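PDB 5DXI: trehalose-6-phosphate phosphatase from Candida albicans, which belongs to the haloacid dehalogenase (HAD) superfamily of phosphatases and here holds a magnesium ion and beryllium trifluoride in its active site. Local coordinates for residues A[83-93]-A[97-106]. Sequence-based numbering, arbitrary orientation.
Sequences NVGLSAEHGCF and IGSKEWVNLA
Trp102 reaches across to strand 85-88 with the six-membered half of its indole, and its CH2 lies 3.4 Å from Leu86 CB. Further round the same ring, Trp102 CZ3 meets Ala88 CB at 3.9 Å and Trp102 CE3 packs on Phe93 CB at 3.6 Å, which brings the indole against three neighbouring apolar groups. Its chi1 of -62°, with CG anti to the carbonyl carbon, directs the ring at them, while NE1 is hydrogen-bonded to Glu76 on helix 72-79. Ile97 CG1 packs against the backbone at Gly85, 3.4 Å from Gly85 N. The Asn104 amide crosses the Phe93 ring obliquely, the two planes 28° apart, with OD1 over one face and Asn104 CG 3.5 Å from Phe93 CE2. These two residues form an antiparallel non-hydrogen-bonded pair, joining strand 103-104 at the margin of the mixed, Rossmann-like HAD sheet to strand 93-95, which itself follows 85-88 in a beta hairpin with a classic bulge, Cys92 and Phe93 facing Ala88. Polar links are few: Leu105 N donates to Cys92 O (2.7 Å, 138° at the hydrogen), and Phe93 CA makes a CA-H...O contact with Val103 O. Within the hairpin, Phe93 O accepts from both Ser87 OG and Ala88 N. Just past strand 103-104, Asn104 OD1 takes the N-H of Ala106 N in an Asx turn, at 2.8 Å and from above the carbonyl plane.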
ATOM      1  N   ASN A  83       7.623  14.148  -7.362  1.00 43.87           N
ATOM      2  CA  ASN A  83       7.944  13.409  -8.564  1.00 43.36           C
ATOM      3  C   ASN A  83       7.727  11.911  -8.345  1.00 40.44           C
ATOM      4  O   ASN A  83       8.668  11.132  -8.434  1.00 37.61           O
ATOM      5  CB  ASN A  83       9.390  13.701  -8.967  1.00 44.04           C
ATOM      6  CG  ASN A  83       9.692  13.298 -10.386  1.00 50.05           C
ATOM      7  OD1 ASN A  83       8.884  13.526 -11.290  1.00 55.97           O
ATOM      8  ND2 ASN A  83      10.857  12.684 -10.596  1.00 53.54           N
ATOM      9  N   VAL A  84       6.484  11.521  -8.055  1.00 36.37           N
ATOM     10  CA  VAL A  84       6.163  10.130  -7.713  1.00 38.51           C
ATOM     11  C   VAL A  84       4.896   9.635  -8.396  1.00 36.88           C
ATOM     12  O   VAL A  84       4.003  10.421  -8.740  1.00 37.17           O
ATOM     13  CB  VAL A  84       5.985   9.936  -6.186  1.00 33.65           C
ATOM     14  CG1 VAL A  84       7.237  10.351  -5.440  1.00 37.85           C
ATOM     15  CG2 VAL A  84       4.782  10.709  -5.668  1.00 36.45           C
ATOM     16  N   GLY A  85       4.837   8.327  -8.615  1.00 32.08           N
ATOM     17  CA  GLY A  85       3.634   7.695  -9.118  1.00 32.90           C
ATOM     18  C   GLY A  85       2.563   7.630  -8.052  1.00 30.12           C
ATOM     19  O   GLY A  85       2.865   7.600  -6.858  1.00 29.70           O
ATOM     20  N   LEU A  86       1.307   7.604  -8.481  1.00 30.20           N
ATOM     21  CA  LEU A  86       0.187   7.541  -7.546  1.00 30.53           C
ATOM     22  C   LEU A  86      -0.743   6.385  -7.891  1.00 30.45           C
ATOM     23  O   LEU A  86      -1.031   6.134  -9.059  1.00 32.26           O
ATOM     24  CB  LEU A  86      -0.607   8.854  -7.560  1.00 31.98           C
ATOM     25  CG  LEU A  86       0.182  10.106  -7.205  1.00 32.59           C
ATOM     26  CD1 LEU A  86      -0.696  11.343  -7.352  1.00 38.66           C
ATOM     27  CD2 LEU A  86       0.734   9.998  -5.796  1.00 33.07           C
ATOM     28  N   SER A  87      -1.201   5.676  -6.871  1.00 28.18           N
ATOM     29  CA  SER A  87      -2.242   4.683  -7.044  1.00 25.17           C
ATOM     30  C   SER A  87      -3.232   4.845  -5.907  1.00 28.69           C
ATOM     31  O   SER A  87      -2.835   4.918  -4.746  1.00 26.33           O
ATOM     32  CB  SER A  87      -1.666   3.261  -7.078  1.00 28.12           C
ATOM     33  OG  SER A  87      -2.707   2.316  -7.189  1.00 28.69           O
ATOM     34  N   ALA A  88      -4.513   4.890  -6.250  1.00 25.93           N
ATOM     35  CA  ALA A  88      -5.557   5.257  -5.313  1.00 24.77           C
ATOM     36  C   ALA A  88      -6.580   4.140  -5.145  1.00 25.39           C
ATOM     37  O   ALA A  88      -6.733   3.294  -6.033  1.00 28.34           O
ATOM     38  CB  ALA A  88      -6.264   6.586  -5.791  1.00 25.08           C
ATOM     39  N   GLU A  89      -7.254   4.144  -3.998  1.00 26.31           N
ATOM     40  CA  GLU A  89      -8.367   3.245  -3.661  1.00 25.19           C
ATOM     41  C   GLU A  89      -8.023   1.757  -3.788  1.00 29.68           C
ATOM     42  O   GLU A  89      -8.793   0.977  -4.356  1.00 29.31           O
ATOM     43  CB  GLU A  89      -9.608   3.572  -4.523  1.00 28.04           C
ATOM     44  CG  GLU A  89     -10.003   5.042  -4.460  1.00 28.79           C
ATOM     45  CD  GLU A  89     -11.440   5.366  -4.898  1.00 28.13           C
ATOM     46  OE1 GLU A  89     -12.316   4.480  -4.919  1.00 27.58           O
ATOM     47  OE2 GLU A  89     -11.693   6.548  -5.182  1.00 28.32           O
ATOM     48  N   HIS A  90      -6.871   1.383  -3.235  1.00 25.73           N
ATOM     49  CA  HIS A  90      -6.443  -0.002  -3.134  1.00 28.84           C
ATOM     50  C   HIS A  90      -6.384  -0.652  -4.516  1.00 29.66           C
ATOM     51  O   HIS A  90      -6.870  -1.755  -4.685  1.00 31.61           O
ATOM     52  CB  HIS A  90      -7.373  -0.818  -2.217  1.00 27.28           C
ATOM     53  CG  HIS A  90      -7.560  -0.228  -0.849  1.00 28.79           C
ATOM     54  ND1 HIS A  90      -6.645  -0.395   0.169  1.00 27.08           N
ATOM     55  CD2 HIS A  90      -8.569   0.510  -0.330  1.00 27.53           C
ATOM     56  CE1 HIS A  90      -7.081   0.222   1.257  1.00 28.86           C
ATOM     57  NE2 HIS A  90      -8.246   0.780   0.979  1.00 28.19           N
ATOM     58  N   GLY A  91      -5.809   0.042  -5.498  1.00 29.45           N
ATOM     59  CA  GLY A  91      -5.598  -0.543  -6.816  1.00 30.37           C
ATOM     60  C   GLY A  91      -6.596  -0.164  -7.906  1.00 33.15           C
ATOM     61  O   GLY A  91      -6.504  -0.665  -9.028  1.00 30.19           O
ATOM     62  N   CYS A  92      -7.541   0.722  -7.600  1.00 29.40           N
ATOM     63  CA  CYS A  92      -8.535   1.099  -8.602  1.00 30.11           C
ATOM     64  C   CYS A  92      -8.008   2.106  -9.616  1.00 32.82           C
ATOM     65  O   CYS A  92      -8.461   2.124 -10.769  1.00 31.21           O
ATOM     66  CB  CYS A  92      -9.792   1.650  -7.926  1.00 28.42           C
ATOM     67  SG  CYS A  92     -10.666   0.384  -6.958  1.00 31.83           S
ATOM     68  N   PHE A  93      -7.038   2.926  -9.210  1.00 31.43           N
ATOM     69  CA  PHE A  93      -6.539   4.001 -10.078  1.00 30.58           C
ATOM     70  C   PHE A  93      -5.023   4.051 -10.089  1.00 32.34           C
ATOM     71  O   PHE A  93      -4.401   3.745  -9.085  1.00 32.72           O
ATOM     72  CB  PHE A  93      -7.071   5.377  -9.633  1.00 26.57           C
ATOM     73  CG  PHE A  93      -8.568   5.490  -9.650  1.00 29.23           C
ATOM     74  CD1 PHE A  93      -9.319   5.101  -8.555  1.00 29.80           C
ATOM     75  CD2 PHE A  93      -9.224   5.984 -10.765  1.00 30.04           C
ATOM     76  CE1 PHE A  93     -10.698   5.198  -8.580  1.00 31.60           C
ATOM     77  CE2 PHE A  93     -10.603   6.085 -10.795  1.00 30.53           C
ATOM     78  CZ  PHE A  93     -11.341   5.701  -9.705  1.00 29.85           C
ATOM     79  N   ILE A  97       4.169   9.017 -13.430  1.00 39.97           N
ATOM     80  CA  ILE A  97       4.883  10.227 -13.046  1.00 46.70           C
ATOM     81  C   ILE A  97       4.790  11.315 -14.120  1.00 50.26           C
ATOM     82  O   ILE A  97       4.587  12.499 -13.818  1.00 55.23           O
ATOM     83  CB  ILE A  97       6.354   9.903 -12.736  1.00 43.98           C
ATOM     84  CG1 ILE A  97       6.413   8.975 -11.518  1.00 44.72           C
ATOM     85  CG2 ILE A  97       7.133  11.176 -12.457  1.00 46.80           C
ATOM     86  CD1 ILE A  97       7.818   8.533 -11.097  1.00 42.19           C
ATOM     87  N   GLY A  98       4.893  10.922 -15.378  1.00 48.01           N
ATOM     88  CA  GLY A  98       4.737  11.909 -16.430  1.00 62.17           C
ATOM     89  C   GLY A  98       3.289  12.295 -16.718  1.00 61.21           C
ATOM     90  O   GLY A  98       2.993  13.446 -17.012  1.00 62.93           O
ATOM     91  N   SER A  99       2.383  11.331 -16.592  1.00 60.68           N
ATOM     92  CA  SER A  99       0.992  11.493 -17.021  1.00 55.99           C
ATOM     93  C   SER A  99       0.166  12.596 -16.360  1.00 59.46           C
ATOM     94  O   SER A  99       0.445  13.057 -15.247  1.00 58.92           O
ATOM     95  CB  SER A  99       0.250  10.175 -16.861  1.00 53.07           C
ATOM     96  OG  SER A  99       0.622   9.280 -17.894  1.00 57.26           O
ATOM     97  N   LYS A 100      -0.880  12.977 -17.089  1.00 59.68           N
ATOM     98  CA  LYS A 100      -1.719  14.119 -16.782  1.00 58.41           C
ATOM     99  C   LYS A 100      -3.058  13.647 -16.251  1.00 52.35           C
ATOM    100  O   LYS A 100      -3.709  14.325 -15.475  1.00 55.38           O
ATOM    101  CB  LYS A 100      -1.923  14.940 -18.078  1.00 65.95           C
ATOM    102  CG  LYS A 100      -0.661  15.053 -18.970  1.00 69.30           C
ATOM    103  CD  LYS A 100      -0.471  13.758 -19.816  1.00 69.84           C
ATOM    104  CE  LYS A 100       0.677  13.810 -20.810  1.00 71.21           C
ATOM    105  NZ  LYS A 100       0.576  12.699 -21.802  1.00 72.96           N
ATOM    106  N   GLU A 101      -3.403  12.419 -16.599  1.00 49.34           N
ATOM    107  CA  GLU A 101      -4.593  11.775 -16.067  1.00 49.31           C
ATOM    108  C   GLU A 101      -4.355  10.387 -15.533  1.00 42.77           C
ATOM    109  O   GLU A 101      -3.363   9.728 -15.843  1.00 41.50           O
ATOM    110  CB  GLU A 101      -5.750  11.696 -17.064  1.00 51.06           C
ATOM    111  CG  GLU A 101      -6.721  12.856 -16.942  1.00 55.14           C
ATOM    112  CD  GLU A 101      -7.554  12.747 -15.642  1.00 61.25           C
ATOM    113  OE1 GLU A 101      -7.756  11.614 -15.122  1.00 49.83           O
ATOM    114  OE2 GLU A 101      -8.017  13.796 -15.143  1.00 62.42           O
ATOM    115  N   TRP A 102      -5.283   9.994 -14.674  1.00 41.63           N
ATOM    116  CA  TRP A 102      -5.307   8.694 -14.051  1.00 38.45           C
ATOM    117  C   TRP A 102      -5.860   7.664 -15.017  1.00 41.02           C
ATOM    118  O   TRP A 102      -6.621   8.000 -15.916  1.00 40.82           O
ATOM    119  CB  TRP A 102      -6.202   8.730 -12.826  1.00 38.59           C
ATOM    120  CG  TRP A 102      -5.745   9.663 -11.757  1.00 37.86           C
ATOM    121  CD1 TRP A 102      -5.859  11.032 -11.750  1.00 36.47           C
ATOM    122  CD2 TRP A 102      -5.134   9.301 -10.517  1.00 35.28           C
ATOM    123  NE1 TRP A 102      -5.342  11.544 -10.581  1.00 36.96           N
ATOM    124  CE2 TRP A 102      -4.896  10.503  -9.803  1.00 38.34           C
ATOM    125  CE3 TRP A 102      -4.770   8.076  -9.932  1.00 35.91           C
ATOM    126  CZ2 TRP A 102      -4.299  10.518  -8.543  1.00 34.43           C
ATOM    127  CZ3 TRP A 102      -4.181   8.093  -8.659  1.00 33.64           C
ATOM    128  CH2 TRP A 102      -3.955   9.306  -7.984  1.00 33.94           C
ATOM    129  N   VAL A 103      -5.479   6.414 -14.814  1.00 36.59           N
ATOM    130  CA  VAL A 103      -6.163   5.283 -15.426  1.00 38.68           C
ATOM    131  C   VAL A 103      -7.108   4.665 -14.391  1.00 36.93           C
ATOM    132  O   VAL A 103      -6.692   4.375 -13.266  1.00 35.19           O
ATOM    133  CB  VAL A 103      -5.167   4.212 -15.917  1.00 37.10           C
ATOM    134  CG1 VAL A 103      -5.908   2.997 -16.465  1.00 39.91           C
ATOM    135  CG2 VAL A 103      -4.230   4.785 -16.969  1.00 42.54           C
ATOM    136  N   ASN A 104      -8.376   4.484 -14.750  1.00 35.70           N
ATOM    137  CA  ASN A 104      -9.309   3.769 -13.879  1.00 34.67           C
ATOM    138  C   ASN A 104      -9.313   2.288 -14.200  1.00 36.05           C
ATOM    139  O   ASN A 104     -10.002   1.867 -15.125  1.00 31.89           O
ATOM    140  CB  ASN A 104     -10.741   4.321 -14.011  1.00 36.03           C
ATOM    141  CG  ASN A 104     -11.718   3.650 -13.045  1.00 35.96           C
ATOM    142  OD1 ASN A 104     -11.352   2.730 -12.321  1.00 33.70           O
ATOM    143  ND2 ASN A 104     -12.955   4.133 -13.012  1.00 35.94           N
ATOM    144  N   LEU A 105      -8.603   1.492 -13.403  1.00 31.77           N
ATOM    145  CA  LEU A 105      -8.511   0.057 -13.682  1.00 36.77           C
ATOM    146  C   LEU A 105      -9.831  -0.660 -13.413  1.00 34.75           C
ATOM    147  O   LEU A 105     -10.011  -1.810 -13.813  1.00 32.94           O
ATOM    148  CB  LEU A 105      -7.377  -0.592 -12.872  1.00 35.72           C
ATOM    149  CG  LEU A 105      -5.900  -0.278 -13.183  1.00 36.96           C
ATOM    150  CD1 LEU A 105      -5.495   1.165 -12.949  1.00 38.16           C
ATOM    151  CD2 LEU A 105      -5.002  -1.211 -12.376  1.00 37.02           C
ATOM    152  N   ALA A 106     -10.763   0.017 -12.746  1.00 31.65           N
ATOM    153  CA  ALA A 106     -12.056  -0.596 -12.450  1.00 34.13           C
ATOM    154  C   ALA A 106     -13.172  -0.035 -13.341  1.00 33.31           C
ATOM    155  O   ALA A 106     -14.348  -0.306 -13.116  1.00 33.09           O
ATOM    156  CB  ALA A 106     -12.411  -0.405 -10.985  1.00 34.37           C
TER